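Local coordinates for protein dihydroorotase (Campylobacter jejuni subsp. jejuni, PDB 3PNU) that probably catalyses the reversible, zinc-dependent cyclization of N-carbamoyl-L-aspartate to dihydroorotate, the third step of de novo pyrimidine synthesis, at residues Met25-Met33 / Glu299-Thr310; Met145-His155 / Arg182-Ile190. All coordinates share one frame; numbering follows the deposited sequence.

Contact 1. Residues Met25-Met33 / Glu299-Thr310; sequences MKLKNPLDM and EENLQKFLSDNT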
loop_
_atom_site.group_PDB
_atom_site.type_symbol
_atom_site.label_atom_id
_atom_site.label_comp_id
_atom_site.label_asym_id
_atom_site.label_seq_id
_atom_site.Cartn_x
_atom_site.Cartn_y
_atom_site.Cartn_z
ATOM N N MET A 25 -17.160 -4.826 33.205
ATOM C CA MET A 25 -15.716 -5.076 33.125
ATOM C C MET A 25 -14.929 -3.877 33.656
ATOM O O MET A 25 -15.094 -2.760 33.171
ATOM C CB MET A 25 -15.297 -5.391 31.684
ATOM C CG MET A 25 -13.817 -5.763 31.546
ATOM S SD MET A 25 -13.313 -6.354 29.910
ATOM C CE MET A 25 -13.777 -4.941 28.921
ATOM N N LYS A 26 -14.096 -4.123 34.668
ATOM C CA LYS A 26 -13.255 -3.088 35.262
ATOM C C LYS A 26 -11.812 -3.209 34.778
ATOM O O LYS A 26 -11.256 -4.303 34.702
ATOM C CB LYS A 26 -13.232 -3.166 36.798
ATOM C CG LYS A 26 -14.469 -2.675 37.554
ATOM C CD LYS A 26 -15.637 -3.646 37.487
ATOM C CE LYS A 26 -16.747 -3.246 38.456
ATOM N NZ LYS A 26 -17.859 -4.258 38.494
ATOM N N LEU A 27 -11.211 -2.069 34.473
ATOM C CA LEU A 27 -9.820 -2.010 34.054
ATOM C C LEU A 27 -9.112 -1.118 35.051
ATOM O O LEU A 27 -9.599 -0.046 35.376
ATOM C CB LEU A 27 -9.696 -1.434 32.639
ATOM C CG LEU A 27 -10.288 -2.288 31.521
ATOM C CD1 LEU A 27 -10.309 -1.513 30.222
ATOM C CD2 LEU A 27 -9.523 -3.623 31.378
ATOM N N LYS A 28 -7.962 -1.562 35.536
ATOM C CA LYS A 28 -7.208 -0.805 36.513
ATOM C C LYS A 28 -5.915 -0.187 35.960
ATOM O O LYS A 28 -5.049 -0.885 35.437
ATOM C CB LYS A 28 -6.898 -1.717 37.705
ATOM C CG LYS A 28 -5.947 -1.113 38.736
ATOM C CD LYS A 28 -5.766 -2.005 39.977
ATOM C CE LYS A 28 -7.042 -2.034 40.826
ATOM N NZ LYS A 28 -6.860 -2.658 42.173
ATOM N N ASN A 29 -5.800 1.129 36.101
ATOM C CA ASN A 29 -4.609 1.872 35.694
ATOM C C ASN A 29 -4.096 1.574 34.270
ATOM O O ASN A 29 -2.942 1.196 34.088
ATOM C CB ASN A 29 -3.474 1.641 36.715
ATOM C CG ASN A 29 -3.770 2.253 38.096
ATOM O OD1 ASN A 29 -4.426 3.286 38.208
ATOM N ND2 ASN A 29 -3.259 1.615 39.146
ATOM N N PRO A 30 -4.956 1.735 33.262
ATOM C CA PRO A 30 -4.520 1.506 31.890
ATOM C C PRO A 30 -3.396 2.440 31.488
ATOM O O PRO A 30 -3.405 3.636 31.799
ATOM C CB PRO A 30 -5.767 1.820 31.050
ATOM C CG PRO A 30 -6.659 2.610 31.948
ATOM C CD PRO A 30 -6.366 2.142 33.332
ATOM N N LEU A 31 -2.429 1.884 30.787
ATOM C CA LEU A 31 -1.310 2.658 30.332
ATOM C C LEU A 31 -1.220 2.612 28.822
ATOM O O LEU A 31 -1.403 1.561 28.226
ATOM C CB LEU A 31 -0.047 2.083 30.960
ATOM C CG LEU A 31 0.010 2.267 32.480
ATOM C CD1 LEU A 31 1.049 1.352 33.148
ATOM C CD2 LEU A 31 0.281 3.725 32.794
ATOM N N ASP A 32 -0.975 3.764 28.203
ATOM C CA ASP A 32 -0.747 3.814 26.766
ATOM C C ASP A 32 0.731 4.088 26.636
ATOM O O ASP A 32 1.173 5.227 26.820
ATOM C CB ASP A 32 -1.578 4.886 26.049
ATOM C CG ASP A 32 -1.298 4.914 24.516
ATOM O OD1 ASP A 32 -0.317 4.274 24.070
ATOM O OD2 ASP A 32 -2.045 5.566 23.759
ATOM N N MET A 33 1.508 3.048 26.322
ATOM C CA MET A 33 2.986 3.195 26.258
ATOM C C MET A 33 3.578 3.750 24.960
ATOM O O MET A 33 4.802 3.723 24.778
ATOM C CB MET A 33 3.658 1.878 26.637
ATOM C CG MET A 33 3.196 1.348 28.013
ATOM S SD MET A 33 3.505 2.492 29.390
ATOM C CE MET A 33 5.289 2.439 29.546
ATOM N N GLU A 299 -10.198 -11.263 30.692
ATOM C CA GLU A 299 -10.123 -9.936 31.301
ATOM C C GLU A 299 -8.761 -9.770 31.979
ATOM O O GLU A 299 -8.196 -8.668 32.000
ATOM C CB GLU A 299 -11.247 -9.757 32.325
ATOM C CG GLU A 299 -11.344 -8.359 32.961
ATOM C CD GLU A 299 -12.568 -8.205 33.879
ATOM O OE1 GLU A 299 -12.874 -7.059 34.292
ATOM O OE2 GLU A 299 -13.229 -9.231 34.172
ATOM N N GLU A 300 -8.247 -10.870 32.529
ATOM C CA GLU A 300 -6.958 -10.869 33.199
ATOM C C GLU A 300 -5.838 -10.497 32.224
ATOM O O GLU A 300 -5.003 -9.637 32.520
ATOM C CB GLU A 300 -6.658 -12.246 33.815
ATOM C CG GLU A 300 -5.268 -12.327 34.488
ATOM C CD GLU A 300 -4.999 -13.670 35.174
ATOM O OE1 GLU A 300 -3.846 -13.901 35.626
ATOM O OE2 GLU A 300 -5.938 -14.491 35.258
ATOM N N ASN A 301 -5.830 -11.159 31.068
ATOM C CA ASN A 301 -4.813 -10.900 30.069
ATOM C C ASN A 301 -4.921 -9.497 29.492
ATOM O O ASN A 301 -3.927 -8.910 29.140
ATOM C CB ASN A 301 -4.785 -12.005 29.019
ATOM C CG ASN A 301 -4.245 -13.306 29.584
ATOM O OD1 ASN A 301 -3.667 -13.327 30.659
ATOM N ND2 ASN A 301 -4.416 -14.386 28.859
ATOM N N LEU A 302 -6.116 -8.939 29.446
ATOM C CA LEU A 302 -6.250 -7.565 28.980
ATOM C C LEU A 302 -5.604 -6.619 30.014
ATOM O O LEU A 302 -4.912 -5.646 29.663
ATOM C CB LEU A 302 -7.713 -7.199 28.753
ATOM C CG LEU A 302 -7.988 -5.732 28.398
ATOM C CD1 LEU A 302 -7.030 -5.224 27.327
ATOM C CD2 LEU A 302 -9.451 -5.521 27.953
ATOM N N GLN A 303 -5.834 -6.927 31.287
ATOM C CA GLN A 303 -5.303 -6.135 32.396
ATOM C C GLN A 303 -3.783 -6.200 32.388
ATOM O O GLN A 303 -3.126 -5.242 32.771
ATOM C CB GLN A 303 -5.893 -6.630 33.738
ATOM C CG GLN A 303 -5.346 -5.945 34.993
ATOM C CD GLN A 303 -5.546 -4.432 35.012
ATOM O OE1 GLN A 303 -6.592 -3.910 34.611
ATOM N NE2 GLN A 303 -4.541 -3.725 35.511
ATOM N N LYS A 304 -3.234 -7.334 31.964
ATOM C CA LYS A 304 -1.781 -7.496 31.845
ATOM C C LYS A 304 -1.198 -6.681 30.679
ATOM O O LYS A 304 -0.193 -5.966 30.827
ATOM C CB LYS A 304 -1.423 -8.963 31.625
ATOM C CG LYS A 304 -1.320 -9.846 32.884
ATOM C CD LYS A 304 -1.264 -11.320 32.471
ATOM C CE LYS A 304 -0.926 -12.286 33.594
ATOM N NZ LYS A 304 0.549 -12.357 33.877
ATOM N N PHE A 305 -1.847 -6.790 29.531
ATOM C CA PHE A 305 -1.418 -6.135 28.310
ATOM C C PHE A 305 -1.484 -4.613 28.415
ATOM O O PHE A 305 -0.570 -3.921 27.965
ATOM C CB PHE A 305 -2.242 -6.696 27.136
ATOM C CG PHE A 305 -1.931 -6.077 25.798
ATOM C CD1 PHE A 305 -0.648 -6.125 25.275
ATOM C CD2 PHE A 305 -2.939 -5.493 25.042
ATOM C CE1 PHE A 305 -0.373 -5.563 24.049
ATOM C CE2 PHE A 305 -2.665 -4.943 23.811
ATOM C CZ PHE A 305 -1.378 -4.976 23.312
ATOM N N LEU A 306 -2.546 -4.100 29.036
ATOM C CA LEU A 306 -2.743 -2.663 29.210
ATOM C C LEU A 306 -2.074 -2.048 30.417
ATOM O O LEU A 306 -1.920 -0.822 30.475
ATOM C CB LEU A 306 -4.233 -2.358 29.380
ATOM C CG LEU A 306 -5.106 -1.970 28.218
ATOM C CD1 LEU A 306 -6.544 -1.903 28.713
ATOM C CD2 LEU A 306 -4.640 -0.608 27.675
ATOM N N SER A 307 -1.710 -2.859 31.404
ATOM C CA SER A 307 -1.173 -2.268 32.617
ATOM C C SER A 307 -0.176 -3.054 33.439
ATOM O O SER A 307 0.897 -2.525 33.733
ATOM C CB SER A 307 -2.341 -1.890 33.530
ATOM O OG SER A 307 -1.931 -1.021 34.566
ATOM N N ASP A 308 -0.508 -4.286 33.823
ATOM C CA ASP A 308 0.384 -5.042 34.726
ATOM C C ASP A 308 1.770 -5.354 34.158
ATOM O O ASP A 308 2.753 -5.380 34.911
ATOM C CB ASP A 308 -0.259 -6.352 35.237
ATOM C CG ASP A 308 -1.618 -6.140 35.900
ATOM O OD1 ASP A 308 -2.096 -5.002 36.012
ATOM O OD2 ASP A 308 -2.222 -7.145 36.305
ATOM N N ASN A 309 1.859 -5.604 32.855
ATOM C CA ASN A 309 3.148 -5.923 32.252
ATOM C C ASN A 309 4.074 -4.728 32.368
ATOM O O ASN A 309 5.217 -4.849 32.809
ATOM C CB ASN A 309 3.010 -6.356 30.788
ATOM C CG ASN A 309 2.284 -7.692 30.630
ATOM O OD1 ASN A 309 1.847 -8.278 31.614
ATOM N ND2 ASN A 309 2.149 -8.174 29.376
ATOM N N THR A 310 3.576 -3.566 31.972
ATOM C CA THR A 310 4.359 -2.365 32.069
ATOM C C THR A 310 4.723 -2.131 33.526
ATOM O O THR A 310 5.874 -1.886 33.839
ATOM C CB THR A 310 3.582 -1.152 31.578
ATOM O OG1 THR A 310 3.310 -1.293 30.181
ATOM C CG2 THR A 310 4.369 0.114 31.820
#
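E299, in the first turn of helix 299-314, stretches past M25 in the opposite direction, and its OE1 accepts a weak bond from the backbone N of K26 (3.2 Å, 132° at the hydrogen). A long, extended acid suits this exposed end, where its CG lies beside M25 CG and SD while its carboxylate reaches the strand. One turn on, L302 meets L27 at about a right angle, CD2 to CD2 at 3.9 Å, with F293 and L286 of helix 285-296 closing round the two leucines. Q303 does what another strand would otherwise do for K28. With CG anti to the backbone N (chi1 176°) and the chain bent at chi2, its amide presents both polar atoms to the backbone of K28: K28 N donates to Q303 OE1 at 2.9 Å, and Q303 NE2 returns a bond to K28 O that lies in the plane of the amide and, at the other end, of the K28 carbonyl. The second N-H of NE2 goes to D308 OD1, on the syn side, which fixes the flip of the amide. In this TIM-barrel amidohydrolase, strand 25-28 belongs to the antiparallel sheet with 323-327, whereas 31-35 enters the barrel, so the helix spans the junction between them. L306 crosses L27, CD1 to CD1 at 4.1 Å, and its carbonyl O, within the wide pi-type turn at 304-308, takes the N-H of L31 at 2.8 Å. S307 OG donates to N29 O at a doubtfully short 2.5 Å; serine keeps its hydroxyl close to the backbone. T310 offers CG2 to L31 CD1 (3.8 Å) and meets M33 tip to tip, CG2 to CE.

Contact 2. Residues Met145-His155 / Arg182-Ile190; sequences MSDLNIPLLVH and RLKIVMEHI. With ZN (zinc ion), chain C.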
loop_
_atom_site.group_PDB
_atom_site.type_symbol
_atom_site.label_atom_id
_atom_site.label_comp_id
_atom_site.label_asym_id
_atom_site.label_seq_id
_atom_site.Cartn_x
_atom_site.Cartn_y
_atom_site.Cartn_z
ATOM N N MET A 145 22.896 5.227 29.594
ATOM C CA MET A 145 21.476 4.879 29.705
ATOM C C MET A 145 21.316 3.588 30.448
ATOM O O MET A 145 20.398 3.429 31.255
ATOM C CB MET A 145 20.807 4.770 28.343
ATOM C CG MET A 145 20.577 6.110 27.683
ATOM S SD MET A 145 19.719 6.002 26.107
ATOM C CE MET A 145 18.144 5.270 26.564
ATOM N N SER A 146 22.229 2.668 30.176
ATOM C CA SER A 146 22.214 1.369 30.800
ATOM C C SER A 146 22.470 1.548 32.307
ATOM O O SER A 146 21.681 1.096 33.138
ATOM C CB SER A 146 23.253 0.465 30.118
ATOM O OG SER A 146 23.102 -0.892 30.495
ATOM N N ASP A 147 23.556 2.244 32.647
ATOM C CA ASP A 147 23.927 2.487 34.051
ATOM C C ASP A 147 22.802 3.199 34.812
ATOM O O ASP A 147 22.461 2.795 35.934
ATOM C CB ASP A 147 25.222 3.323 34.135
ATOM C CG ASP A 147 26.453 2.582 33.563
ATOM O OD1 ASP A 147 26.392 1.342 33.411
ATOM O OD2 ASP A 147 27.478 3.246 33.275
ATOM N N LEU A 148 22.220 4.230 34.183
ATOM C CA LEU A 148 21.150 5.038 34.776
ATOM C C LEU A 148 19.737 4.415 34.664
ATOM O O LEU A 148 18.724 5.055 34.997
ATOM C CB LEU A 148 21.140 6.429 34.135
ATOM C CG LEU A 148 22.428 7.256 34.268
ATOM C CD1 LEU A 148 22.300 8.585 33.500
ATOM C CD2 LEU A 148 22.752 7.506 35.736
ATOM N N ASN A 149 19.667 3.180 34.175
ATOM C CA ASN A 149 18.400 2.483 34.051
ATOM C C ASN A 149 17.375 3.259 33.204
ATOM O O ASN A 149 16.184 3.241 33.491
ATOM C CB ASN A 149 17.856 2.186 35.460
ATOM C CG ASN A 149 16.705 1.200 35.456
ATOM O OD1 ASN A 149 16.651 0.287 34.631
ATOM N ND2 ASN A 149 15.789 1.364 36.400
ATOM N N ILE A 150 17.849 3.960 32.173
ATOM C CA ILE A 150 16.960 4.675 31.247
ATOM C C ILE A 150 16.753 3.724 30.063
ATOM O O ILE A 150 17.708 3.132 29.579
ATOM C CB ILE A 150 17.572 5.975 30.722
ATOM C CG1 ILE A 150 18.069 6.842 31.873
ATOM C CG2 ILE A 150 16.547 6.756 29.853
ATOM C CD1 ILE A 150 18.741 8.132 31.415
ATOM N N PRO A 151 15.504 3.547 29.617
ATOM C CA PRO A 151 15.215 2.639 28.498
ATOM C C PRO A 151 15.299 3.288 27.121
ATOM O O PRO A 151 15.027 4.474 26.998
ATOM C CB PRO A 151 13.768 2.236 28.765
ATOM C CG PRO A 151 13.177 3.442 29.460
ATOM C CD PRO A 151 14.277 4.007 30.296
ATOM N N LEU A 152 15.672 2.504 26.106
ATOM C CA LEU A 152 15.753 2.967 24.717
ATOM C C LEU A 152 14.515 2.432 23.987
ATOM O O LEU A 152 14.318 1.203 23.896
ATOM C CB LEU A 152 17.032 2.465 24.030
ATOM C CG LEU A 152 17.302 2.933 22.579
ATOM C CD1 LEU A 152 17.670 4.419 22.498
ATOM C CD2 LEU A 152 18.379 2.118 21.924
ATOM N N LEU A 153 13.670 3.362 23.533
ATOM C CA LEU A 153 12.465 3.072 22.797
ATOM C C LEU A 153 12.875 3.296 21.341
ATOM O O LEU A 153 13.476 4.323 21.020
ATOM C CB LEU A 153 11.339 4.048 23.200
ATOM C CG LEU A 153 11.228 4.378 24.700
ATOM C CD1 LEU A 153 10.056 5.340 24.942
ATOM C CD2 LEU A 153 11.116 3.116 25.593
ATOM N N VAL A 154 12.554 2.367 20.452
ATOM C CA VAL A 154 13.016 2.478 19.077
ATOM C C VAL A 154 11.941 2.272 18.045
ATOM O O VAL A 154 11.108 1.403 18.188
ATOM C CB VAL A 154 14.090 1.367 18.857
ATOM C CG1 VAL A 154 14.631 1.341 17.424
ATOM C CG2 VAL A 154 15.222 1.537 19.880
ATOM N N HIS A 155 11.943 3.099 17.004
ATOM C CA HIS A 155 11.048 2.904 15.863
ATOM C C HIS A 155 11.907 2.022 14.950
ATOM O O HIS A 155 12.796 2.511 14.257
ATOM C CB HIS A 155 10.700 4.236 15.201
ATOM C CG HIS A 155 9.823 4.090 13.994
ATOM N ND1 HIS A 155 8.525 4.551 13.951
ATOM C CD2 HIS A 155 10.042 3.481 12.805
ATOM C CE1 HIS A 155 7.992 4.265 12.777
ATOM N NE2 HIS A 155 8.890 3.609 12.064
ATOM N N ARG A 182 22.521 -4.866 29.466
ATOM C CA ARG A 182 21.819 -4.375 30.645
ATOM C C ARG A 182 20.905 -3.219 30.275
ATOM O O ARG A 182 20.277 -2.622 31.140
ATOM C CB ARG A 182 22.810 -3.945 31.735
ATOM C CG ARG A 182 23.756 -5.071 32.173
ATOM C CD ARG A 182 24.792 -4.591 33.188
ATOM N NE ARG A 182 25.477 -3.368 32.754
ATOM C CZ ARG A 182 26.502 -3.309 31.900
ATOM N NH1 ARG A 182 26.991 -4.412 31.328
ATOM N NH2 ARG A 182 27.030 -2.121 31.600
ATOM N N LEU A 183 20.841 -2.892 28.989
ATOM C CA LEU A 183 19.968 -1.819 28.517
ATOM C C LEU A 183 18.577 -2.385 28.192
ATOM O O LEU A 183 18.463 -3.446 27.584
ATOM C CB LEU A 183 20.557 -1.211 27.252
ATOM C CG LEU A 183 19.858 -0.026 26.575
ATOM C CD1 LEU A 183 19.808 1.231 27.470
ATOM C CD2 LEU A 183 20.565 0.308 25.293
ATOM N N LYS A 184 17.520 -1.703 28.608
ATOM C CA LYS A 184 16.191 -2.119 28.219
ATOM C C LYS A 184 15.951 -1.509 26.857
ATOM O O LYS A 184 16.077 -0.290 26.673
ATOM C CB LYS A 184 15.118 -1.660 29.204
ATOM C CG LYS A 184 15.119 -2.452 30.475
ATOM C CD LYS A 184 14.063 -1.930 31.443
ATOM C CE LYS A 184 14.210 -2.610 32.773
ATOM N NZ LYS A 184 13.573 -1.805 33.827
ATOM N N ILE A 185 15.627 -2.364 25.899
ATOM C CA ILE A 185 15.395 -1.940 24.543
ATOM C C ILE A 185 13.972 -2.318 24.184
ATOM O O ILE A 185 13.631 -3.505 24.123
ATOM C CB ILE A 185 16.386 -2.611 23.573
ATOM C CG1 ILE A 185 17.835 -2.318 23.992
ATOM C CG2 ILE A 185 16.138 -2.144 22.166
ATOM C CD1 ILE A 185 18.915 -3.027 23.156
ATOM N N VAL A 186 13.139 -1.310 23.958
ATOM C CA VAL A 186 11.744 -1.559 23.620
ATOM C C VAL A 186 11.521 -1.387 22.124
ATOM O O VAL A 186 11.696 -0.300 21.577
ATOM C CB VAL A 186 10.780 -0.643 24.410
ATOM C CG1 VAL A 186 9.316 -1.030 24.137
ATOM C CG2 VAL A 186 11.082 -0.747 25.888
ATOM N N MET A 187 11.172 -2.495 21.475
ATOM C CA MET A 187 10.859 -2.511 20.060
ATOM C C MET A 187 9.433 -1.956 19.936
ATOM O O MET A 187 8.462 -2.674 20.174
ATOM C CB MET A 187 10.925 -3.953 19.530
ATOM C CG MET A 187 12.286 -4.634 19.742
ATOM S SD MET A 187 12.454 -6.264 18.982
ATOM C CE MET A 187 11.164 -7.169 19.818
ATOM N N GLU A 188 9.300 -0.676 19.601
ATOM C CA GLU A 188 7.969 -0.061 19.485
ATOM C C GLU A 188 7.148 -0.587 18.346
ATOM O O GLU A 188 7.686 -1.068 17.342
ATOM C CB GLU A 188 8.082 1.453 19.349
ATOM C CG GLU A 188 8.650 2.119 20.591
ATOM C CD GLU A 188 7.749 1.946 21.823
ATOM O OE1 GLU A 188 6.506 1.723 21.684
ATOM O OE2 GLU A 188 8.303 2.052 22.931
ATOM N N HIS A 189 5.826 -0.463 18.500
ATOM C CA HIS A 189 4.840 -0.945 17.521
ATOM C C HIS A 189 5.333 -2.062 16.602
ATOM O O HIS A 189 5.508 -1.867 15.404
ATOM C CB HIS A 189 4.286 0.197 16.689
ATOM C CG HIS A 189 5.319 1.148 16.182
ATOM N ND1 HIS A 189 6.396 0.745 15.427
ATOM C CD2 HIS A 189 5.412 2.496 16.283
ATOM C CE1 HIS A 189 7.132 1.802 15.119
ATOM N NE2 HIS A 189 6.546 2.877 15.612
ATOM N N ILE A 190 5.562 -3.239 17.155
ATOM C CA ILE A 190 6.016 -4.334 16.311
ATOM C C ILE A 190 4.861 -4.789 15.449
ATOM O O ILE A 190 3.687 -4.738 15.864
ATOM C CB ILE A 190 6.623 -5.481 17.079
ATOM C CG1 ILE A 190 5.608 -6.149 18.025
ATOM C CG2 ILE A 190 7.856 -4.984 17.860
ATOM C CD1 ILE A 190 6.137 -7.522 18.600
HETATM ZN ZN ZN C . 7.051 4.843 15.377
HETATM O O HOH W 1 23.904 -2.751 28.938
HETATM O O HOH W 2 19.606 -0.565 32.428
HETATM O O HOH W 3 24.768 -0.794 32.870
HETATM O O HOH W 4 17.683 0.595 30.184
HETATM O O HOH W 5 5.110 5.309 15.052
#
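H155 has the edge of H189 set against one face of its ring, an offset edge-to-face pair with centroids 4.5 Å apart and planes at 77°. The zinc ion holds the two together: H155 ND1 binds it at 2.1 Å and H189 NE2 at 2.0 Å, with water 5 and the carbamate of modified K116 as further ligands. Histidine suits position 155, since ND1 can bind metal while NE2 is hydrogen-bonded to E157 OE1, which steadies the ring. H189 reaches the ion from a backbone with positive phi (23°), and chi1 45° places CG between the backbone N and the carbonyl carbon, bringing NE2 to the metal. These ligands sit just beyond the C-terminal ends of parallel strands 152-154 and 185-187, the usual place for a TIM-barrel active site, and helix 170-179 makes the beta-alpha-beta crossover between them. The ladder runs L152 N to K184 O, V186 N to L152 O (2.8 Å), V154 N to V186 O, and E188 N to V154 O. L153 and V186 lie side by side on one sheet face, where the branched apolar chains meet, CD2 to CG2 at 3.9 Å. At the far end N149 closes helix 135-147 in a Schellman motif, its positive phi permitting the reversal. There water 3 joins D147 OD1, S146 OG and R182 NE, supplementing a long D147-R182 salt bridge (OD1 to NH2 4.0 Å).

In the fold
Both contacts are largely buried, each about 14 Å from the centre of the chain, and their own centres are 21 Å apart. Each also has an exposed polar fringe: E299 and K28 in contact 1, D147 and R182 in contact 2. Contact 1 pairs a strand with a helix, so side-chain groups and a helix carbonyl stand in for strand partners; contact 2 pairs two neighbouring barrel strands by regular backbone bonding and ends in metal ligands. The two touch on the way to the metal site, where M33 O and E188 OE1 lie 4.1 Å apart in plain packing. E188 OE1 is hydrogen-bonded to T208 and to H34, a ligand of the other zinc that directly follows M33.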